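Local coordinates for protein response regulator (PDB 3HDV) that probably takes up a phosphoryl group on its receiver domain and passes the signal on in a two-component regulatory system, at residues L11-N16 / V35-A40; G54-D59 / L82-V87; V4-L9 / Q50-L55. All coordinates share one frame; numbering follows the deposited sequence.

Contact 1 (L11-N16 / V35-A40)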
loop_
_atom_site.group_PDB
_atom_site.type_symbol
_atom_site.label_atom_id
_atom_site.label_comp_id
_atom_site.label_asym_id
_atom_site.label_seq_id
_atom_site.Cartn_x
_atom_site.Cartn_y
_atom_site.Cartn_z
ATOM N N LEU B 11 -0.404 2.938 -13.642
ATOM C CA LEU B 11 -1.631 3.446 -13.019
ATOM C C LEU B 11 -2.230 2.336 -12.130
ATOM O O LEU B 11 -2.574 1.265 -12.603
ATOM C CB LEU B 11 -2.664 3.758 -14.078
ATOM C CG LEU B 11 -4.074 4.173 -13.626
ATOM C CD1 LEU B 11 -4.055 5.531 -12.910
ATOM C CD2 LEU B 11 -4.975 4.222 -14.906
ATOM N N VAL B 12 -2.417 2.622 -10.864
ATOM C CA VAL B 12 -3.025 1.635 -9.954
ATOM C C VAL B 12 -4.478 2.025 -9.698
ATOM O O VAL B 12 -4.742 3.086 -9.148
ATOM C CB VAL B 12 -2.285 1.621 -8.606
ATOM C CG1 VAL B 12 -3.014 0.661 -7.598
ATOM C CG2 VAL B 12 -0.796 1.173 -8.811
ATOM N N VAL B 13 -5.413 1.156 -10.043
ATOM C CA VAL B 13 -6.820 1.496 -9.895
ATOM C C VAL B 13 -7.430 0.624 -8.784
ATOM O O VAL B 13 -7.427 -0.595 -8.887
ATOM C CB VAL B 13 -7.578 1.231 -11.228
ATOM C CG1 VAL B 13 -9.082 1.569 -11.138
ATOM C CG2 VAL B 13 -6.829 1.898 -12.402
ATOM N N ASP B 14 -7.978 1.279 -7.764
ATOM C CA ASP B 14 -8.645 0.583 -6.668
ATOM C C ASP B 14 -9.500 1.563 -5.897
ATOM O O ASP B 14 -9.069 2.698 -5.625
ATOM C CB ASP B 14 -7.550 -0.005 -5.752
ATOM C CG ASP B 14 -8.098 -0.983 -4.729
ATOM O OD1 ASP B 14 -9.346 -1.092 -4.560
ATOM O OD2 ASP B 14 -7.241 -1.637 -4.119
ATOM N N ASP B 15 -10.705 1.154 -5.488
ATOM C CA ASP B 15 -11.497 2.074 -4.677
ATOM C C ASP B 15 -11.086 2.021 -3.202
ATOM O O ASP B 15 -11.482 2.842 -2.396
ATOM C CB ASP B 15 -13.009 1.911 -4.942
ATOM C CG ASP B 15 -13.553 0.533 -4.539
ATOM O OD1 ASP B 15 -12.761 -0.367 -4.275
ATOM O OD2 ASP B 15 -14.799 0.346 -4.482
ATOM N N ASN B 16 -10.259 1.041 -2.850
ATOM C CA ASN B 16 -9.664 0.982 -1.506
ATOM C C ASN B 16 -8.392 1.828 -1.466
ATOM O O ASN B 16 -7.348 1.385 -1.983
ATOM C CB ASN B 16 -9.441 -0.498 -1.168
ATOM C CG ASN B 16 -8.776 -0.746 0.165
ATOM O OD1 ASN B 16 -8.179 0.123 0.837
ATOM N ND2 ASN B 16 -8.865 -2.008 0.557
ATOM N N VAL B 35 0.838 6.031 -10.217
ATOM C CA VAL B 35 -0.191 6.998 -9.817
ATOM C C VAL B 35 -1.452 6.209 -9.576
ATOM O O VAL B 35 -1.533 5.073 -10.016
ATOM C CB VAL B 35 -0.445 8.071 -10.890
ATOM C CG1 VAL B 35 0.751 9.084 -10.889
ATOM C CG2 VAL B 35 -0.646 7.445 -12.281
ATOM N N GLY B 36 -2.410 6.788 -8.864
ATOM C CA GLY B 36 -3.598 6.037 -8.456
ATOM C C GLY B 36 -4.871 6.649 -8.957
ATOM O O GLY B 36 -4.955 7.878 -9.060
ATOM N N ALA B 37 -5.836 5.799 -9.265
ATOM C CA ALA B 37 -7.205 6.211 -9.647
ATOM C C ALA B 37 -8.154 5.451 -8.728
ATOM O O ALA B 37 -7.910 4.248 -8.429
ATOM C CB ALA B 37 -7.492 5.805 -11.076
ATOM N N ASP B 38 -9.240 6.103 -8.298
ATOM C CA ASP B 38 -10.133 5.497 -7.314
ATOM C C ASP B 38 -11.298 4.738 -7.887
ATOM O O ASP B 38 -12.226 4.328 -7.143
ATOM C CB ASP B 38 -10.577 6.539 -6.274
ATOM C CG ASP B 38 -11.608 7.562 -6.824
ATOM O OD1 ASP B 38 -12.000 7.509 -8.028
ATOM O OD2 ASP B 38 -12.024 8.437 -5.997
ATOM N N GLY B 39 -11.274 4.501 -9.187
ATOM C CA GLY B 39 -12.344 3.739 -9.841
ATOM C C GLY B 39 -12.259 3.880 -11.344
ATOM O O GLY B 39 -11.312 4.517 -11.846
ATOM N N ALA B 40 -13.218 3.295 -12.075
ATOM C CA ALA B 40 -13.148 3.262 -13.532
ATOM C C ALA B 40 -13.140 4.682 -14.193
ATOM O O ALA B 40 -12.369 4.934 -15.112
ATOM C CB ALA B 40 -14.252 2.399 -14.111
#
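Leu11 to Val13 and Val35 to Ala37 pair as the two parallel strands of a beta-alpha-beta unit whose connecting helix, 17-29, packs on Val12. Their axes diverge by 31°, and three backbone hydrogen bonds stitch them. Val12 N reaches Val35 O at 2.7 Å, nearly straight at 174°; Ala37 N returns to Val12 O at 2.9 Å, and Asp14 N closes the series on Ala37 O at 3.0 Å. Short CA-H...O approaches, such as Val13 CA to Ala37 O, fill the spaces between these bonds.

Leu11, Val13, Val35 and Ala37 share the face covered by helix 40-49. With CG of Leu11 trans to the backbone N (chi1 174°), its CD1 reaches across to Ala37 CB at 3.9 Å. The same methyl meets Val35 CG2 at 4.0 Å, so one branch spans both neighbours. Further on, Val13 CG1 lies 3.8 Å from Gly39 O, at the N-cap position of helix 40-49.

Past the strand ends, Asp15 CB sits 3.4 Å from Asp38 O. Asp14 makes an Asx turn: its OD1 accepts Asn16 N at 2.9 Å from above the carboxylate plane, while OD2 is held by Asn19. Asp15 OD2 accepts a bond from Gln63 N. Asp14 and Asp15 follow directly on the strand 9-13, beside the predicted phosphoacceptor Asp59; by this placement, as in CheY, they probably correspond to the acidic pair that helps bind magnesium in receiver domains of the CheY-like fold.

Contact 2 (G54-D59 / L82-V87)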
loop_
_atom_site.group_PDB
_atom_site.type_symbol
_atom_site.label_atom_id
_atom_site.label_comp_id
_atom_site.label_asym_id
_atom_site.label_seq_id
_atom_site.Cartn_x
_atom_site.Cartn_y
_atom_site.Cartn_z
ATOM N N GLY B 54 2.117 3.402 -19.011
ATOM C CA GLY B 54 2.325 2.242 -19.905
ATOM C C GLY B 54 1.743 0.940 -19.394
ATOM O O GLY B 54 1.775 -0.089 -20.107
ATOM N N LEU B 55 1.198 0.971 -18.169
ATOM C CA LEU B 55 0.629 -0.254 -17.574
ATOM C C LEU B 55 -0.426 0.129 -16.550
ATOM O O LEU B 55 -0.258 1.084 -15.825
ATOM C CB LEU B 55 1.747 -1.129 -16.909
ATOM C CG LEU B 55 1.445 -2.360 -16.033
ATOM C CD1 LEU B 55 0.819 -3.484 -16.839
ATOM C CD2 LEU B 55 2.724 -2.889 -15.460
HETATM N N MSE B 56 -1.502 -0.647 -16.480
HETATM C CA MSE B 56 -2.482 -0.405 -15.433
HETATM C C MSE B 56 -2.680 -1.687 -14.607
HETATM O O MSE B 56 -2.834 -2.770 -15.168
HETATM C CB MSE B 56 -3.797 -0.021 -16.075
HETATM C CG MSE B 56 -4.836 0.450 -15.109
HETATM SE SE MSE B 56 -6.552 0.732 -16.035
HETATM C CE MSE B 56 -7.144 -1.129 -16.293
ATOM N N ILE B 57 -2.708 -1.517 -13.298
ATOM C CA ILE B 57 -3.084 -2.568 -12.356
ATOM C C ILE B 57 -4.463 -2.238 -11.805
ATOM O O ILE B 57 -4.669 -1.146 -11.306
ATOM C CB ILE B 57 -2.087 -2.693 -11.170
ATOM C CG1 ILE B 57 -0.699 -3.061 -11.731
ATOM C CG2 ILE B 57 -2.611 -3.768 -10.115
ATOM C CD1 ILE B 57 0.381 -2.895 -10.732
ATOM N N THR B 58 -5.392 -3.178 -11.903
ATOM C CA THR B 58 -6.734 -2.954 -11.410
ATOM C C THR B 58 -7.345 -4.097 -10.597
ATOM O O THR B 58 -7.065 -5.272 -10.837
ATOM C CB THR B 58 -7.716 -2.548 -12.567
ATOM O OG1 THR B 58 -8.950 -2.094 -11.999
ATOM C CG2 THR B 58 -8.022 -3.733 -13.469
ATOM N N ASP B 59 -8.158 -3.730 -9.605
ATOM C CA ASP B 59 -9.096 -4.690 -8.945
ATOM C C ASP B 59 -10.304 -4.856 -9.882
ATOM O O ASP B 59 -10.520 -4.032 -10.808
ATOM C CB ASP B 59 -9.503 -4.181 -7.539
ATOM C CG ASP B 59 -10.014 -5.310 -6.599
ATOM O OD1 ASP B 59 -10.421 -6.415 -7.052
ATOM O OD2 ASP B 59 -10.045 -5.080 -5.395
ATOM N N LEU B 82 -3.361 -1.145 -24.260
ATOM C CA LEU B 82 -2.842 -0.955 -22.896
ATOM C C LEU B 82 -2.607 -2.294 -22.163
ATOM O O LEU B 82 -3.511 -3.130 -22.078
ATOM C CB LEU B 82 -3.792 -0.100 -22.064
ATOM C CG LEU B 82 -3.371 0.183 -20.603
ATOM C CD1 LEU B 82 -2.183 1.142 -20.503
ATOM C CD2 LEU B 82 -4.564 0.771 -19.873
ATOM N N SER B 83 -1.388 -2.473 -21.680
ATOM C CA SER B 83 -1.057 -3.580 -20.794
ATOM C C SER B 83 -1.820 -3.494 -19.465
ATOM O O SER B 83 -1.745 -2.489 -18.778
ATOM C CB SER B 83 0.418 -3.493 -20.481
ATOM O OG SER B 83 1.103 -3.924 -21.617
ATOM N N ILE B 84 -2.509 -4.569 -19.107
ATOM C CA ILE B 84 -3.321 -4.581 -17.897
ATOM C C ILE B 84 -3.019 -5.854 -17.121
ATOM O O ILE B 84 -3.008 -6.955 -17.685
ATOM C CB ILE B 84 -4.815 -4.494 -18.246
ATOM C CG1 ILE B 84 -5.097 -3.174 -18.971
ATOM C CG2 ILE B 84 -5.738 -4.616 -16.999
ATOM C CD1 ILE B 84 -6.533 -3.137 -19.474
ATOM N N ILE B 85 -2.759 -5.670 -15.830
ATOM C CA ILE B 85 -2.597 -6.764 -14.872
ATOM C C ILE B 85 -3.796 -6.611 -13.873
ATOM O O ILE B 85 -4.027 -5.543 -13.306
ATOM C CB ILE B 85 -1.267 -6.684 -14.102
ATOM C CG1 ILE B 85 -0.065 -6.893 -15.025
ATOM C CG2 ILE B 85 -1.272 -7.737 -12.892
ATOM C CD1 ILE B 85 1.240 -6.522 -14.381
ATOM N N VAL B 86 -4.567 -7.678 -13.725
ATOM C CA VAL B 86 -5.693 -7.724 -12.770
ATOM C C VAL B 86 -5.159 -8.282 -11.449
ATOM O O VAL B 86 -4.483 -9.331 -11.438
ATOM C CB VAL B 86 -6.831 -8.554 -13.334
ATOM C CG1 VAL B 86 -7.915 -8.886 -12.238
ATOM C CG2 VAL B 86 -7.489 -7.739 -14.556
ATOM N N VAL B 87 -5.404 -7.543 -10.376
ATOM C CA VAL B 87 -5.214 -8.046 -8.999
ATOM C C VAL B 87 -6.555 -8.030 -8.270
ATOM O O VAL B 87 -6.995 -6.981 -7.801
ATOM C CB VAL B 87 -4.076 -7.308 -8.266
ATOM C CG1 VAL B 87 -3.851 -7.922 -6.855
ATOM C CG2 VAL B 87 -2.722 -7.442 -9.107
HETATM O O HOH W 1 0.696 -0.525 -22.440
#
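Leu55 and Ile85, Met56 and Ile84, Ile57 and Val87, and Thr58 and Val86 are the main side-chain pairs between strands 53-58 and 83-88, two parallel neighbours within the sheet of the receiver domain's CheY-like fold. Over 54-58 and 83-87 the strand directions differ by 17°. Alternating backbone bonds set the pairing, from Met56 N to Ser83 O at 3.0 Å through to Val87 N on Thr58 O.

Leu55 and Ile85 are angled across one another on the face packed by helix 114-124, and their CD1 atoms meet at 3.9 Å. Ile57, on that face, lies alongside Val87, the two pointing the same way, with CG2 of Ile57 3.8 Å from CG2 of Val87. The other face carries Met56, present as selenomethionine, which runs beside Ile84 in the same direction. A bend at the third torsion of Met56 (chi3 75°) turns its CE back onto Ile84 CD1 at 3.8 Å, and the same methyl also touches Ile84 CG2; Leu70 and Ile74 of helix 67-75 pack on this residue.

Thr58 stands side by side with Val86, its CG2 4.2 Å from Val86 CG2. Because OG1 is trans to the backbone N (chi1 -169°), the hydroxyl donates to Asp59 O at 2.8 Å, in the carbonyl plane on a lone pair. With an alanine at Thr58, Asp59 O would probably lose this donor and a gap would open beside Val86 CG2. Asp59, the predicted phosphorylation site, has OD1 held by the backbone N of Arg61 and of Gly89.

At the opposite end a water bridges the strands, donating to Gly54 O at 2.6 Å and accepting from Ser83 N at 3.0 Å.

Contact 3 (V4-L9 / Q50-L55)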
loop_
_atom_site.group_PDB
_atom_site.type_symbol
_atom_site.label_atom_id
_atom_site.label_comp_id
_atom_site.label_asym_id
_atom_site.label_seq_id
_atom_site.Cartn_x
_atom_site.Cartn_y
_atom_site.Cartn_z
ATOM N N VAL B 4 14.326 5.762 -27.489
ATOM C CA VAL B 4 14.455 5.586 -26.021
ATOM C C VAL B 4 13.055 5.668 -25.337
ATOM O O VAL B 4 12.274 6.592 -25.591
ATOM C CB VAL B 4 15.482 6.596 -25.406
ATOM C CG1 VAL B 4 15.501 6.559 -23.865
ATOM C CG2 VAL B 4 16.880 6.317 -25.953
ATOM N N ALA B 5 12.733 4.668 -24.527
ATOM C CA ALA B 5 11.441 4.647 -23.796
ATOM C C ALA B 5 11.281 5.846 -22.846
ATOM O O ALA B 5 12.241 6.289 -22.197
ATOM C CB ALA B 5 11.276 3.323 -23.026
ATOM N N ALA B 6 10.061 6.383 -22.780
ATOM C CA ALA B 6 9.728 7.389 -21.769
ATOM C C ALA B 6 9.858 6.701 -20.421
ATOM O O ALA B 6 9.800 5.478 -20.336
ATOM C CB ALA B 6 8.298 7.922 -21.980
ATOM N N ARG B 7 10.105 7.460 -19.371
ATOM C CA ARG B 7 10.213 6.819 -18.047
ATOM C C ARG B 7 8.883 6.029 -17.737
ATOM O O ARG B 7 7.808 6.515 -18.025
ATOM C CB ARG B 7 10.543 7.851 -16.971
ATOM C CG ARG B 7 10.872 7.209 -15.599
ATOM C CD ARG B 7 11.526 8.192 -14.610
ATOM N NE ARG B 7 10.564 9.162 -14.091
ATOM C CZ ARG B 7 10.715 10.485 -14.156
ATOM N NH1 ARG B 7 11.818 11.006 -14.706
ATOM N NH2 ARG B 7 9.772 11.287 -13.652
ATOM N N PRO B 8 8.982 4.791 -17.225
ATOM C CA PRO B 8 7.754 4.019 -16.956
ATOM C C PRO B 8 6.835 4.729 -15.931
ATOM O O PRO B 8 7.327 5.333 -14.983
ATOM C CB PRO B 8 8.281 2.683 -16.364
ATOM C CG PRO B 8 9.725 2.605 -16.774
ATOM C CD PRO B 8 10.205 4.037 -16.862
ATOM N N LEU B 9 5.530 4.681 -16.193
ATOM C CA LEU B 9 4.492 5.069 -15.242
ATOM C C LEU B 9 3.377 3.981 -15.151
ATOM O O LEU B 9 2.812 3.587 -16.181
ATOM C CB LEU B 9 3.913 6.431 -15.638
ATOM C CG LEU B 9 2.796 7.057 -14.802
ATOM C CD1 LEU B 9 3.370 7.283 -13.379
ATOM C CD2 LEU B 9 2.395 8.376 -15.474
ATOM N N GLN B 50 -2.834 11.561 -19.440
ATOM C CA GLN B 50 -1.460 11.230 -19.111
ATOM C C GLN B 50 -0.987 10.027 -19.926
ATOM O O GLN B 50 -1.080 8.860 -19.496
ATOM C CB GLN B 50 -1.302 11.041 -17.597
ATOM C CG GLN B 50 0.076 10.535 -17.159
ATOM C CD GLN B 50 1.209 11.496 -17.524
ATOM O OE1 GLN B 50 1.626 11.584 -18.698
ATOM N NE2 GLN B 50 1.696 12.237 -16.530
ATOM N N LYS B 51 -0.417 10.337 -21.096
ATOM C CA LYS B 51 0.005 9.366 -22.103
ATOM C C LYS B 51 1.186 8.537 -21.684
ATOM O O LYS B 51 1.465 7.510 -22.296
ATOM C CB LYS B 51 0.361 10.096 -23.435
ATOM C CG LYS B 51 -0.811 10.820 -24.107
ATOM C CD LYS B 51 -1.772 9.824 -24.763
ATOM C CE LYS B 51 -2.913 9.368 -23.833
ATOM N NZ LYS B 51 -4.235 9.992 -24.232
ATOM N N ARG B 52 1.903 9.008 -20.674
ATOM C CA ARG B 52 3.038 8.285 -20.132
ATOM C C ARG B 52 2.674 6.932 -19.449
ATOM O O ARG B 52 3.521 6.018 -19.349
ATOM C CB ARG B 52 3.777 9.192 -19.167
ATOM C CG ARG B 52 5.228 8.835 -18.927
ATOM C CD ARG B 52 5.929 9.891 -17.977
ATOM N NE ARG B 52 6.699 9.157 -16.983
ATOM C CZ ARG B 52 6.681 9.349 -15.671
ATOM N NH1 ARG B 52 5.965 10.346 -15.125
ATOM N NH2 ARG B 52 7.428 8.544 -14.905
ATOM N N ILE B 53 1.437 6.789 -18.981
ATOM C CA ILE B 53 1.007 5.505 -18.383
ATOM C C ILE B 53 1.254 4.353 -19.371
ATOM O O ILE B 53 0.686 4.322 -20.464
ATOM C CB ILE B 53 -0.462 5.547 -17.918
ATOM C CG1 ILE B 53 -0.626 6.643 -16.840
ATOM C CG2 ILE B 53 -0.960 4.114 -17.499
ATOM C CD1 ILE B 53 -2.100 6.971 -16.592
ATOM N N GLY B 54 2.117 3.402 -19.011
ATOM C CA GLY B 54 2.325 2.242 -19.905
ATOM C C GLY B 54 1.743 0.940 -19.394
ATOM O O GLY B 54 1.775 -0.089 -20.107
ATOM N N LEU B 55 1.198 0.971 -18.169
ATOM C CA LEU B 55 0.629 -0.254 -17.574
ATOM C C LEU B 55 -0.426 0.129 -16.550
ATOM O O LEU B 55 -0.258 1.084 -15.825
ATOM C CB LEU B 55 1.747 -1.129 -16.909
ATOM C CG LEU B 55 1.445 -2.360 -16.033
ATOM C CD1 LEU B 55 0.819 -3.484 -16.839
ATOM C CD2 LEU B 55 2.724 -2.889 -15.460
#
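Leu9 and Arg52 carry most of this contact, with 135 and 126 Å² covered by the opposing segment, and Arg7 follows with 43 Å². Leu9 CB sits over the centre of one face of the Arg52 guanidinium, 4.0 Å from CZ. Its CD2 reaches Gln50 CG at 3.6 Å and Ile53 CG1 at 3.7 Å; the Leu9 side chain meets that of Gln50 at about a right angle and that of Ile53 obliquely. CG of Leu9 lies trans to the backbone N (chi1 180°), which carries the branch end toward residues 50-53.

Residues 50-53 form a type I beta turn that leads out of helix 40-49 into strand 53-58, and Leu9 lies at the entry to the neighbouring parallel strand 9-13 of the CheY-like sheet. Gly54 N donates to Leu9 O at 2.9 Å, linking the two chains there. Within the turn, Arg52 N donates to Gln50 OE1 at 3.3 Å.

The Arg52 side chain, bent at chi3, turns to the incoming N-terminal chain. Its NE donates to Arg7 O at 3.0 Å; the oxygen lies near the guanidinium plane, whereas the donor stands 44° out of the carbonyl plane. The guanidinium planes of Arg7 and Arg52 are 75° apart, with Arg7 NE 3.3 Å from Arg52 NH2, two donors that are not hydrogen-bonded and whose like charges are probably eased by Asp33. Both are drawn to its carboxylate: Arg52 NH2 makes a salt bridge with Asp33 OD2, and Arg7 NH2 a long, weak ion pair with the same oxygen.

Each contact uses strand 9-13, strand 53-58 or both, adjacent in the parallel sheet. Contacts 1 and 2 have centres about 10 Å apart and are joined by a probable hydrogen bond from Val13 N to Ile57 O, 2.7 Å; Val13 CG2 also packs on Met56 CG at 3.7 Å. Contact 3 shares Gly54 and Leu55 with contact 2, their centres about 13 Å apart, and closes the loop within which contact 1 is nested, centres about 17 Å apart. The acidic residues of contact 1 and the predicted phosphoacceptor Asp59 of contact 2 gather at the C-terminal strand ends, whereas contact 3 lies at the strand starts, remote from that site.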